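Local structure of putative PAS/PAC sensor protein (Nakamurella multipartita DSM 44233, 6HMJ) at residues S246-V251 with Y263-F268; V251-A256 with V340-G345; T312-F317 with N326-S331. The protein acts as a flavin-binding blue-light receptor of the light-oxygen-voltage class that probably binds RNA and regulates translation. One frame throughout, in Å; residues are numbered along the deposited sequence.

All three contacts lie in one antiparallel PAS sheet, yet their chemistry differs with position. Contact 1 is buried and pairs strand 250-253 with the outermost strand 261-264, extending into the start of helix 266-272, where backbone and amide bonds dominate. Contact 2 shares V251 and joins the same strand to strand 340-346; it is partly buried, with flavin methyl groups on the face of A252 and Y343 and a hydrated carboxylate-imidazole pair on that of D253 and H342. Contact 3, buried, is the hairpin of strands 310-317 and 323-334, meeting the polar end of the flavin with asparagines. Contacts 2 and 3 touch where I344 N probably hydrogen-bonds to S331 O, and contact 1 meets contact 2 at G345.

Contact 1: residues S246-V251 with Y263-F268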
loop_
_atom_site.group_PDB
_atom_site.type_symbol
_atom_site.label_atom_id
_atom_site.label_comp_id
_atom_site.label_asym_id
_atom_site.label_seq_id
_atom_site.Cartn_x
_atom_site.Cartn_y
_atom_site.Cartn_z
ATOM N N SER A 246 27.420 -19.714 -11.239
ATOM C CA SER A 246 26.073 -19.597 -10.698
ATOM C C SER A 246 24.989 -19.496 -11.764
ATOM O O SER A 246 23.807 -19.602 -11.421
ATOM C CB SER A 246 25.976 -18.374 -9.784
ATOM O OG SER A 246 26.401 -17.200 -10.454
ATOM N N VAL A 247 25.347 -19.305 -13.029
ATOM C CA VAL A 247 24.364 -19.206 -14.099
ATOM C C VAL A 247 24.440 -20.470 -14.948
ATOM O O VAL A 247 25.459 -21.167 -14.992
ATOM C CB VAL A 247 24.559 -17.944 -14.968
ATOM C CG1 VAL A 247 24.364 -16.695 -14.134
ATOM C CG2 VAL A 247 25.932 -17.938 -15.628
ATOM N N ALA A 248 23.343 -20.756 -15.642
ATOM C CA ALA A 248 23.221 -22.017 -16.359
ATOM C C ALA A 248 24.099 -22.017 -17.600
ATOM O O ALA A 248 24.184 -21.020 -18.323
ATOM C CB ALA A 248 21.766 -22.270 -16.751
ATOM N N ILE A 249 24.757 -23.149 -17.841
ATOM C CA ILE A 249 25.578 -23.354 -19.027
ATOM C C ILE A 249 25.200 -24.698 -19.634
ATOM O O ILE A 249 25.115 -25.705 -18.923
ATOM C CB ILE A 249 27.082 -23.311 -18.692
ATOM C CG1 ILE A 249 27.430 -21.984 -18.007
ATOM C CG2 ILE A 249 27.921 -23.516 -19.959
ATOM C CD1 ILE A 249 28.870 -21.877 -17.560
ATOM N N THR A 250 24.960 -24.708 -20.943
ATOM C CA THR A 250 24.632 -25.929 -21.662
ATOM C C THR A 250 25.375 -25.942 -22.990
ATOM O O THR A 250 25.667 -24.890 -23.569
ATOM C CB THR A 250 23.122 -26.059 -21.902
ATOM O OG1 THR A 250 22.639 -24.886 -22.567
ATOM C CG2 THR A 250 22.385 -26.234 -20.583
ATOM N N VAL A 251 25.682 -27.144 -23.465
ATOM C CA VAL A 251 26.334 -27.336 -24.755
ATOM C C VAL A 251 25.541 -28.365 -25.548
ATOM O O VAL A 251 25.157 -29.411 -25.010
ATOM C CB VAL A 251 27.800 -27.785 -24.606
ATOM C CG1 VAL A 251 28.465 -27.883 -25.973
ATOM C CG2 VAL A 251 28.566 -26.829 -23.698
ATOM N N TYR A 263 26.264 -31.270 -22.569
ATOM C CA TYR A 263 26.721 -30.773 -21.281
ATOM C C TYR A 263 25.653 -29.885 -20.658
ATOM O O TYR A 263 24.942 -29.157 -21.355
ATOM C CB TYR A 263 28.029 -29.981 -21.387
ATOM C CG TYR A 263 28.447 -29.400 -20.056
ATOM C CD1 TYR A 263 29.051 -30.192 -19.090
ATOM C CD2 TYR A 263 28.212 -28.066 -19.755
ATOM C CE1 TYR A 263 29.420 -29.670 -17.867
ATOM C CE2 TYR A 263 28.579 -27.533 -18.535
ATOM C CZ TYR A 263 29.181 -28.337 -17.594
ATOM O OH TYR A 263 29.547 -27.803 -16.378
ATOM N N ALA A 264 25.563 -29.945 -19.329
ATOM C CA ALA A 264 24.668 -29.076 -18.568
ATOM C C ALA A 264 25.182 -29.006 -17.138
ATOM O O ALA A 264 25.354 -30.047 -16.492
ATOM C CB ALA A 264 23.231 -29.596 -18.605
ATOM N N ASN A 265 25.431 -27.800 -16.646
ATOM C CA ASN A 265 26.026 -27.608 -15.328
ATOM C C ASN A 265 24.947 -27.562 -14.259
ATOM O O ASN A 265 23.756 -27.425 -14.551
ATOM C CB ASN A 265 26.866 -26.333 -15.327
ATOM C CG ASN A 265 26.024 -25.072 -15.456
ATOM O OD1 ASN A 265 24.822 -25.134 -15.700
ATOM N ND2 ASN A 265 26.665 -23.918 -15.304
ATOM N N PRO A 266 25.335 -27.673 -12.985
ATOM C CA PRO A 266 24.322 -27.702 -11.915
ATOM C C PRO A 266 23.435 -26.468 -11.871
ATOM O O PRO A 266 22.266 -26.578 -11.477
ATOM C CB PRO A 266 25.167 -27.833 -10.638
ATOM C CG PRO A 266 26.444 -28.454 -11.091
ATOM C CD PRO A 266 26.694 -27.904 -12.465
ATOM N N ALA A 267 23.948 -25.293 -12.247
ATOM C CA ALA A 267 23.101 -24.106 -12.282
ATOM C C ALA A 267 21.921 -24.315 -13.217
ATOM O O ALA A 267 20.810 -23.835 -12.954
ATOM C CB ALA A 267 23.915 -22.887 -12.712
ATOM N N PHE A 268 22.141 -25.034 -14.318
ATOM C CA PHE A 268 21.035 -25.414 -15.188
ATOM C C PHE A 268 20.087 -26.365 -14.470
ATOM O O PHE A 268 18.864 -26.264 -14.619
ATOM C CB PHE A 268 21.578 -26.049 -16.469
ATOM C CG PHE A 268 20.514 -26.487 -17.429
ATOM C CD1 PHE A 268 20.013 -27.777 -17.384
ATOM C CD2 PHE A 268 20.022 -25.614 -18.384
ATOM C CE1 PHE A 268 19.038 -28.188 -18.269
ATOM C CE2 PHE A 268 19.047 -26.018 -19.272
ATOM C CZ PHE A 268 18.554 -27.310 -19.213
#
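With CG of N265 set between its backbone N and carbonyl carbon (chi1 68°), the amide turns back onto V247 and I249, while F268, whose CG is anti to its own N (chi1 179°), brings its ring up to T250. N265 OD1 accepts I249 N at 2.9 Å, a nearly straight bond. From the opposite face of the amide plane, F268 N reaches the same OD1 at 3.0 Å, so one oxygen serves both the facing segment and the first turn of the helix. N265 ND2 donates close to its own amide plane, reaching V247 O at 3.0 Å, and also binds A242 O of helix 234-244. All these bonds together fix the rotation of the amide. The backbone adds N265 N to I249 O (3.1 Å), then V251 and Y263 as a hydrogen-bonded pair, V251 N lying 3.0 Å from Y263 O. Between them T250 faces A264 without such bonds; its CG2 sits over the F268 ring in a CH-pi contact, 3.7 Å from the centroid, while OG1 turns to Q347 and G345. A248 CB lies at the edge of the same ring. V251 CB and Y263 CB meet on the other face of the sheet at 3.9 Å. The arrangement is an antiparallel PAS hairpin whose second strand passes into helix 266-272 through an asparagine N-cap.

Contact 2: residues V251-A256 with V340-G345. With FMN (flavin mononucleotide), chain E.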
loop_
_atom_site.group_PDB
_atom_site.type_symbol
_atom_site.label_atom_id
_atom_site.label_comp_id
_atom_site.label_asym_id
_atom_site.label_seq_id
_atom_site.Cartn_x
_atom_site.Cartn_y
_atom_site.Cartn_z
ATOM N N VAL A 251 25.682 -27.144 -23.465
ATOM C CA VAL A 251 26.334 -27.336 -24.755
ATOM C C VAL A 251 25.541 -28.365 -25.548
ATOM O O VAL A 251 25.157 -29.411 -25.010
ATOM C CB VAL A 251 27.800 -27.785 -24.606
ATOM C CG1 VAL A 251 28.465 -27.883 -25.973
ATOM C CG2 VAL A 251 28.566 -26.829 -23.698
ATOM N N ALA A 252 25.304 -28.068 -26.819
ATOM C CA ALA A 252 24.619 -28.975 -27.725
ATOM C C ALA A 252 25.541 -29.292 -28.892
ATOM O O ALA A 252 26.264 -28.418 -29.383
ATOM C CB ALA A 252 23.311 -28.371 -28.236
ATOM N N ASP A 253 25.511 -30.545 -29.331
ATOM C CA ASP A 253 26.315 -31.017 -30.456
ATOM C C ASP A 253 25.463 -30.951 -31.718
ATOM O O ASP A 253 24.604 -31.806 -31.947
ATOM C CB ASP A 253 26.821 -32.433 -30.193
ATOM C CG ASP A 253 27.724 -32.944 -31.294
ATOM O OD1 ASP A 253 27.850 -32.260 -32.329
ATOM O OD2 ASP A 253 28.312 -34.032 -31.121
ATOM N N VAL A 254 25.707 -29.931 -32.548
ATOM C CA VAL A 254 24.938 -29.765 -33.780
ATOM C C VAL A 254 25.454 -30.649 -34.900
ATOM O O VAL A 254 24.928 -30.584 -36.020
ATOM C CB VAL A 254 24.924 -28.293 -34.240
ATOM C CG1 VAL A 254 24.156 -27.437 -33.234
ATOM C CG2 VAL A 254 26.338 -27.762 -34.424
ATOM N N THR A 255 26.476 -31.466 -34.638
ATOM C CA THR A 255 26.905 -32.494 -35.576
ATOM C C THR A 255 26.101 -33.778 -35.425
ATOM O O THR A 255 26.093 -34.603 -36.345
ATOM C CB THR A 255 28.399 -32.792 -35.369
ATOM O OG1 THR A 255 29.181 -31.706 -35.884
ATOM C CG2 THR A 255 28.817 -34.090 -36.053
ATOM N N ALA A 256 25.426 -33.960 -34.294
ATOM C CA ALA A 256 24.622 -35.140 -34.025
ATOM C C ALA A 256 23.164 -34.901 -34.392
ATOM O O ALA A 256 22.706 -33.756 -34.468
ATOM C CB ALA A 256 24.738 -35.518 -32.550
ATOM N N VAL A 340 30.947 -25.090 -37.592
ATOM C CA VAL A 340 30.200 -25.017 -36.340
ATOM C C VAL A 340 29.897 -26.443 -35.898
ATOM O O VAL A 340 29.084 -27.135 -36.518
ATOM C CB VAL A 340 28.913 -24.199 -36.494
ATOM C CG1 VAL A 340 28.164 -24.142 -35.168
ATOM C CG2 VAL A 340 29.222 -22.796 -36.990
ATOM N N THR A 341 30.544 -26.886 -34.826
ATOM C CA THR A 341 30.332 -28.229 -34.305
ATOM C C THR A 341 29.446 -28.256 -33.066
ATOM O O THR A 341 28.706 -29.226 -32.877
ATOM C CB THR A 341 31.679 -28.903 -34.009
ATOM O OG1 THR A 341 32.278 -28.325 -32.847
ATOM C CG2 THR A 341 32.627 -28.743 -35.176
ATOM N N HIS A 342 29.483 -27.218 -32.229
ATOM C CA HIS A 342 28.629 -27.137 -31.051
ATOM C C HIS A 342 28.004 -25.748 -30.945
ATOM O O HIS A 342 28.346 -24.821 -31.686
ATOM C CB HIS A 342 29.391 -27.438 -29.748
ATOM C CG HIS A 342 29.917 -28.835 -29.651
ATOM N ND1 HIS A 342 30.994 -29.280 -30.387
ATOM C CD2 HIS A 342 29.514 -29.889 -28.901
ATOM C CE1 HIS A 342 31.236 -30.543 -30.091
ATOM N NE2 HIS A 342 30.351 -30.938 -29.193
ATOM N N TYR A 343 27.064 -25.631 -30.009
ATOM C CA TYR A 343 26.467 -24.366 -29.603
ATOM C C TYR A 343 26.437 -24.332 -28.083
ATOM O O TYR A 343 26.173 -25.352 -27.440
ATOM C CB TYR A 343 25.036 -24.197 -30.147
ATOM C CG TYR A 343 24.900 -23.230 -31.308
ATOM C CD1 TYR A 343 25.063 -23.659 -32.619
ATOM C CD2 TYR A 343 24.596 -21.894 -31.092
ATOM C CE1 TYR A 343 24.933 -22.783 -33.677
ATOM C CE2 TYR A 343 24.464 -21.011 -32.144
ATOM C CZ TYR A 343 24.633 -21.462 -33.437
ATOM O OH TYR A 343 24.507 -20.594 -34.497
ATOM N N ILE A 344 26.715 -23.167 -27.509
ATOM C CA ILE A 344 26.633 -22.968 -26.068
ATOM C C ILE A 344 25.382 -22.154 -25.771
ATOM O O ILE A 344 25.060 -21.205 -26.497
ATOM C CB ILE A 344 27.885 -22.271 -25.506
ATOM C CG1 ILE A 344 29.153 -22.973 -25.991
ATOM C CG2 ILE A 344 27.837 -22.260 -23.978
ATOM C CD1 ILE A 344 30.428 -22.258 -25.609
ATOM N N GLY A 345 24.677 -22.536 -24.717
ATOM C CA GLY A 345 23.478 -21.831 -24.286
ATOM C C GLY A 345 23.617 -21.387 -22.842
ATOM O O GLY A 345 24.080 -22.152 -21.995
HETATM N N1 FMN E . 14.986 -23.598 -26.338
HETATM C C2 FMN E . 14.252 -23.281 -25.249
HETATM O O2 FMN E . 13.020 -23.115 -25.375
HETATM N N3 FMN E . 14.795 -23.134 -24.029
HETATM C C4 FMN E . 16.102 -23.289 -23.798
HETATM O O4 FMN E . 16.571 -23.145 -22.649
HETATM C C4A FMN E . 16.977 -23.638 -24.937
HETATM N N5 FMN E . 18.304 -23.814 -24.790
HETATM C C5A FMN E . 19.076 -24.133 -25.854
HETATM C C6 FMN E . 20.444 -24.302 -25.665
HETATM C C7 FMN E . 21.264 -24.633 -26.734
HETATM C C7M FMN E . 22.741 -24.816 -26.507
HETATM C C8 FMN E . 20.674 -24.797 -28.089
HETATM C C8M FMN E . 21.527 -25.150 -29.279
HETATM C C9 FMN E . 19.312 -24.623 -28.281
HETATM C C9A FMN E . 18.480 -24.296 -27.215
HETATM N N10 FMN E . 17.082 -24.116 -27.379
HETATM C C10 FMN E . 16.319 -23.782 -26.251
HETATM C "C1'" FMN E . 16.388 -24.237 -28.666
HETATM C "C2'" FMN E . 15.809 -25.627 -28.835
HETATM O "O2'" FMN E . 16.671 -26.611 -28.259
HETATM C "C3'" FMN E . 15.632 -25.910 -30.315
HETATM O "O3'" FMN E . 16.909 -25.807 -30.963
HETATM C "C4'" FMN E . 14.675 -24.947 -31.001
HETATM O "O4'" FMN E . 13.395 -24.987 -30.368
HETATM C "C5'" FMN E . 14.613 -25.371 -32.461
HETATM O "O5'" FMN E . 13.275 -25.487 -32.925
HETATM P P FMN E . 12.619 -26.946 -33.063
HETATM O O1P FMN E . 11.229 -26.625 -33.550
HETATM O O2P FMN E . 13.503 -27.644 -34.069
HETATM O O3P FMN E . 12.720 -27.557 -31.687
HETATM O O HOH W 1 29.847 -33.471 -28.940
#
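The imidazole of H342 carries the D253 carboxylate over one face, the two planes 23° apart and OD1 displaced toward the ring's rim, while V251 CG1 comes in obliquely, 3.7 Å from H342 CD2. On the other face of the sheet, the Y343 ring is met obliquely by V254 CG1, 3.9 Å from Y343 CD1, and by the flavin methyl C8M. These pairs flank an antiparallel junction of the PAS sheet: A252 and Y343 form a hydrogen-bonded pair, with A252 N 2.9 Å from Y343 O. H342 and D253 face each other in the next, non-hydrogen-bonded pair. Beyond it the strand leaves through a type I turn from D253 to A256, inside which D253 OD1 accepts T255 N at 2.8 Å, an Asx turn. V254 N still makes a weak bond to T341 O. T341 and H342 together face V333 in a classic beta bulge, and T341 OG1 is hydrogen-bonded to H342 ND1. A water joins the stacked groups, donating to D253 OD2 at 2.7 Å and hydrogen-bonding to H342 NE2. An alanine at D253 would lack the carboxylate, and would probably leave T255 N without its turn partner and the H342-bound water without its acceptor. Y343 OH binds D308 O, tying the ring's far end to another part of the domain. Nearer the flavin, G345 N lies 3.5 Å from methyl C7M, and A252 CB touches C8M at 3.8 Å.

Contact 3: residues T312-F317 with N326-S331; sequences TLIRNF and NEFHLS. With FMN (flavin mononucleotide), chain E.
T312 opens the pairing with F328: T312 N donates to F328 O at 3.0 Å, and F328 N returns a bond to T312 O. T312 CB sits over one face of the F328 ring, 4.1 Å from the centroid, a CH-pi contact, while T312 OG1 hydrogen-bonds to T214. The opposite ring face lies against the isoalloxazine of FMN, the planes about 17° apart, with F328 CZ 3.4 Å from flavin C10. F328 reaches this place because its CG stands between the backbone N and carbonyl carbon (chi1 69°), which tilts the ring toward strand 310-317, between T312 and the flavin. L313, on the other side of the sheet, faces E327 in a non-hydrogen-bonded pair; its CD1 is 4.1 Å from E327 CB, and the E327 carboxylate forms a salt bridge with R353. I314 then pairs with N326 through two backbone bonds. Its CG2 meets the F328 ring at the edge, 3.6 Å from CE2, and its CD1 reaches toward flavin O2. N316 comes last and carries the polar chemistry. Its OD1 accepts N326 ND2 at 2.7 Å, the two amide planes standing 82° apart. The same oxygen takes the flavin N3-H at 3.1 Å, along a nearly straight path. N316 ND2 donates to flavin O2 at 3.3 Å and also to R315 O, which helps hold the amide in this orientation, while N326 ND2 lies beside flavin O4. The N316 amide thus matches the donor-acceptor pattern of flavin N3 and O2, with N326 bracing it from the neighbouring strand, so the hairpin probably fixes how the polar edge of the chromophore sits, while F328 covers one face of its ring system.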
loop_
_atom_site.group_PDB
_atom_site.type_symbol
_atom_site.label_atom_id
_atom_site.label_comp_id
_atom_site.label_asym_id
_atom_site.label_seq_id
_atom_site.Cartn_x
_atom_site.Cartn_y
_atom_site.Cartn_z
ATOM N N THR A 312 17.624 -15.082 -27.242
ATOM C CA THR A 312 16.218 -15.429 -27.382
ATOM C C THR A 312 15.523 -15.301 -26.038
ATOM O O THR A 312 16.022 -15.803 -25.027
ATOM C CB THR A 312 16.053 -16.852 -27.924
ATOM O OG1 THR A 312 16.380 -16.871 -29.320
ATOM C CG2 THR A 312 14.625 -17.352 -27.730
ATOM N N LEU A 313 14.379 -14.626 -26.034
ATOM C CA LEU A 313 13.470 -14.622 -24.896
ATOM C C LEU A 313 12.306 -15.547 -25.224
ATOM O O LEU A 313 11.710 -15.441 -26.302
ATOM C CB LEU A 313 12.970 -13.209 -24.595
ATOM C CG LEU A 313 12.007 -13.068 -23.415
ATOM C CD1 LEU A 313 12.686 -13.482 -22.114
ATOM C CD2 LEU A 313 11.473 -11.645 -23.316
ATOM N N ILE A 314 12.000 -16.466 -24.311
ATOM C CA ILE A 314 10.986 -17.478 -24.569
ATOM C C ILE A 314 10.398 -17.935 -23.243
ATOM O O ILE A 314 11.057 -17.899 -22.201
ATOM C CB ILE A 314 11.572 -18.667 -25.370
ATOM C CG1 ILE A 314 10.454 -19.589 -25.861
ATOM C CG2 ILE A 314 12.581 -19.439 -24.525
ATOM C CD1 ILE A 314 10.916 -20.623 -26.871
ATOM N N ARG A 315 9.143 -18.371 -23.295
ATOM C CA ARG A 315 8.450 -18.871 -22.116
ATOM C C ARG A 315 8.804 -20.342 -21.920
ATOM O O ARG A 315 8.694 -21.142 -22.854
ATOM C CB ARG A 315 6.941 -18.682 -22.288
ATOM C CG ARG A 315 6.104 -18.927 -21.040
ATOM C CD ARG A 315 6.252 -17.794 -20.031
ATOM N NE ARG A 315 5.289 -17.896 -18.935
ATOM C CZ ARG A 315 5.367 -17.206 -17.800
ATOM N NH1 ARG A 315 6.368 -16.359 -17.599
ATOM N NH2 ARG A 315 4.443 -17.364 -16.862
ATOM N N ASN A 316 9.247 -20.693 -20.714
ATOM C CA ASN A 316 9.738 -22.031 -20.417
ATOM C C ASN A 316 9.082 -22.562 -19.150
ATOM O O ASN A 316 8.370 -21.847 -18.440
ATOM C CB ASN A 316 11.262 -22.055 -20.232
ATOM C CG ASN A 316 12.040 -22.113 -21.544
ATOM O OD1 ASN A 316 13.265 -22.060 -21.516
ATOM N ND2 ASN A 316 11.351 -22.228 -22.678
ATOM N N PHE A 317 9.363 -23.833 -18.863
ATOM C CA PHE A 317 8.732 -24.540 -17.757
ATOM C C PHE A 317 9.725 -25.522 -17.160
ATOM O O PHE A 317 10.378 -26.269 -17.892
ATOM C CB PHE A 317 7.471 -25.271 -18.234
ATOM C CG PHE A 317 6.558 -24.412 -19.059
ATOM C CD1 PHE A 317 6.722 -24.322 -20.431
ATOM C CD2 PHE A 317 5.552 -23.674 -18.460
ATOM C CE1 PHE A 317 5.891 -23.523 -21.189
ATOM C CE2 PHE A 317 4.718 -22.876 -19.214
ATOM C CZ PHE A 317 4.889 -22.797 -20.579
ATOM N N ASN A 326 12.715 -17.090 -19.981
ATOM C CA ASN A 326 14.080 -17.549 -20.208
ATOM C C ASN A 326 14.688 -16.702 -21.316
ATOM O O ASN A 326 14.296 -16.822 -22.482
ATOM C CB ASN A 326 14.089 -19.033 -20.582
ATOM C CG ASN A 326 15.495 -19.599 -20.763
ATOM O OD1 ASN A 326 16.482 -18.864 -20.827
ATOM N ND2 ASN A 326 15.583 -20.921 -20.852
ATOM N N GLU A 327 15.633 -15.841 -20.954
ATOM C CA GLU A 327 16.488 -15.172 -21.930
ATOM C C GLU A 327 17.789 -15.966 -21.987
ATOM O O GLU A 327 18.624 -15.873 -21.083
ATOM C CB GLU A 327 16.746 -13.715 -21.562
ATOM C CG GLU A 327 17.495 -12.965 -22.660
ATOM C CD GLU A 327 17.889 -11.565 -22.265
ATOM O OE1 GLU A 327 17.051 -10.653 -22.412
ATOM O OE2 GLU A 327 19.037 -11.376 -21.810
ATOM N N PHE A 328 17.955 -16.759 -23.040
ATOM C CA PHE A 328 19.155 -17.563 -23.218
ATOM C C PHE A 328 19.878 -17.130 -24.483
ATOM O O PHE A 328 19.256 -16.964 -25.539
ATOM C CB PHE A 328 18.831 -19.066 -23.253
ATOM C CG PHE A 328 18.083 -19.513 -24.476
ATOM C CD1 PHE A 328 18.755 -19.825 -25.646
ATOM C CD2 PHE A 328 16.711 -19.671 -24.437
ATOM C CE1 PHE A 328 18.064 -20.251 -26.767
ATOM C CE2 PHE A 328 16.016 -20.101 -25.553
ATOM C CZ PHE A 328 16.694 -20.393 -26.718
ATOM N N HIS A 329 21.187 -16.944 -24.366
ATOM C CA HIS A 329 22.029 -16.568 -25.492
ATOM C C HIS A 329 22.613 -17.822 -26.133
ATOM O O HIS A 329 22.978 -18.776 -25.441
ATOM C CB HIS A 329 23.139 -15.628 -25.018
ATOM C CG HIS A 329 24.172 -15.325 -26.057
ATOM N ND1 HIS A 329 25.493 -15.690 -25.916
ATOM C CD2 HIS A 329 24.085 -14.678 -27.244
ATOM C CE1 HIS A 329 26.175 -15.292 -26.975
ATOM N NE2 HIS A 329 25.344 -14.675 -27.796
ATOM N N LEU A 330 22.683 -17.820 -27.461
ATOM C CA LEU A 330 23.215 -18.939 -28.228
ATOM C C LEU A 330 24.508 -18.488 -28.891
ATOM O O LEU A 330 24.500 -17.558 -29.706
ATOM C CB LEU A 330 22.213 -19.420 -29.276
ATOM C CG LEU A 330 21.000 -20.197 -28.761
ATOM C CD1 LEU A 330 19.982 -20.370 -29.872
ATOM C CD2 LEU A 330 21.403 -21.545 -28.196
ATOM N N SER A 331 25.611 -19.146 -28.542
ATOM C CA SER A 331 26.927 -18.785 -29.050
ATOM C C SER A 331 27.498 -19.953 -29.839
ATOM O O SER A 331 27.641 -21.056 -29.281
ATOM C CB SER A 331 27.858 -18.409 -27.894
ATOM O OG SER A 331 29.002 -17.727 -28.371
HETATM N N1 FMN E . 14.986 -23.598 -26.338
HETATM C C2 FMN E . 14.252 -23.281 -25.249
HETATM O O2 FMN E . 13.020 -23.115 -25.375
HETATM N N3 FMN E . 14.795 -23.134 -24.029
HETATM C C4 FMN E . 16.102 -23.289 -23.798
HETATM O O4 FMN E . 16.571 -23.145 -22.649
HETATM C C4A FMN E . 16.977 -23.638 -24.937
HETATM N N5 FMN E . 18.304 -23.814 -24.790
HETATM C C5A FMN E . 19.076 -24.133 -25.854
HETATM C C6 FMN E . 20.444 -24.302 -25.665
HETATM C C7 FMN E . 21.264 -24.633 -26.734
HETATM C C7M FMN E . 22.741 -24.816 -26.507
HETATM C C8 FMN E . 20.674 -24.797 -28.089
HETATM C C8M FMN E . 21.527 -25.150 -29.279
HETATM C C9 FMN E . 19.312 -24.623 -28.281
HETATM C C9A FMN E . 18.480 -24.296 -27.215
HETATM N N10 FMN E . 17.082 -24.116 -27.379
HETATM C C10 FMN E . 16.319 -23.782 -26.251
HETATM C "C1'" FMN E . 16.388 -24.237 -28.666
HETATM C "C2'" FMN E . 15.809 -25.627 -28.835
HETATM O "O2'" FMN E . 16.671 -26.611 -28.259
HETATM C "C3'" FMN E . 15.632 -25.910 -30.315
HETATM O "O3'" FMN E . 16.909 -25.807 -30.963
HETATM C "C4'" FMN E . 14.675 -24.947 -31.001
HETATM O "O4'" FMN E . 13.395 -24.987 -30.368
HETATM C "C5'" FMN E . 14.613 -25.371 -32.461
HETATM O "O5'" FMN E . 13.275 -25.487 -32.925
HETATM P P FMN E . 12.619 -26.946 -33.063
HETATM O O1P FMN E . 11.229 -26.625 -33.550
HETATM O O2P FMN E . 13.503 -27.644 -34.069
HETATM O O3P FMN E . 12.720 -27.557 -31.687
#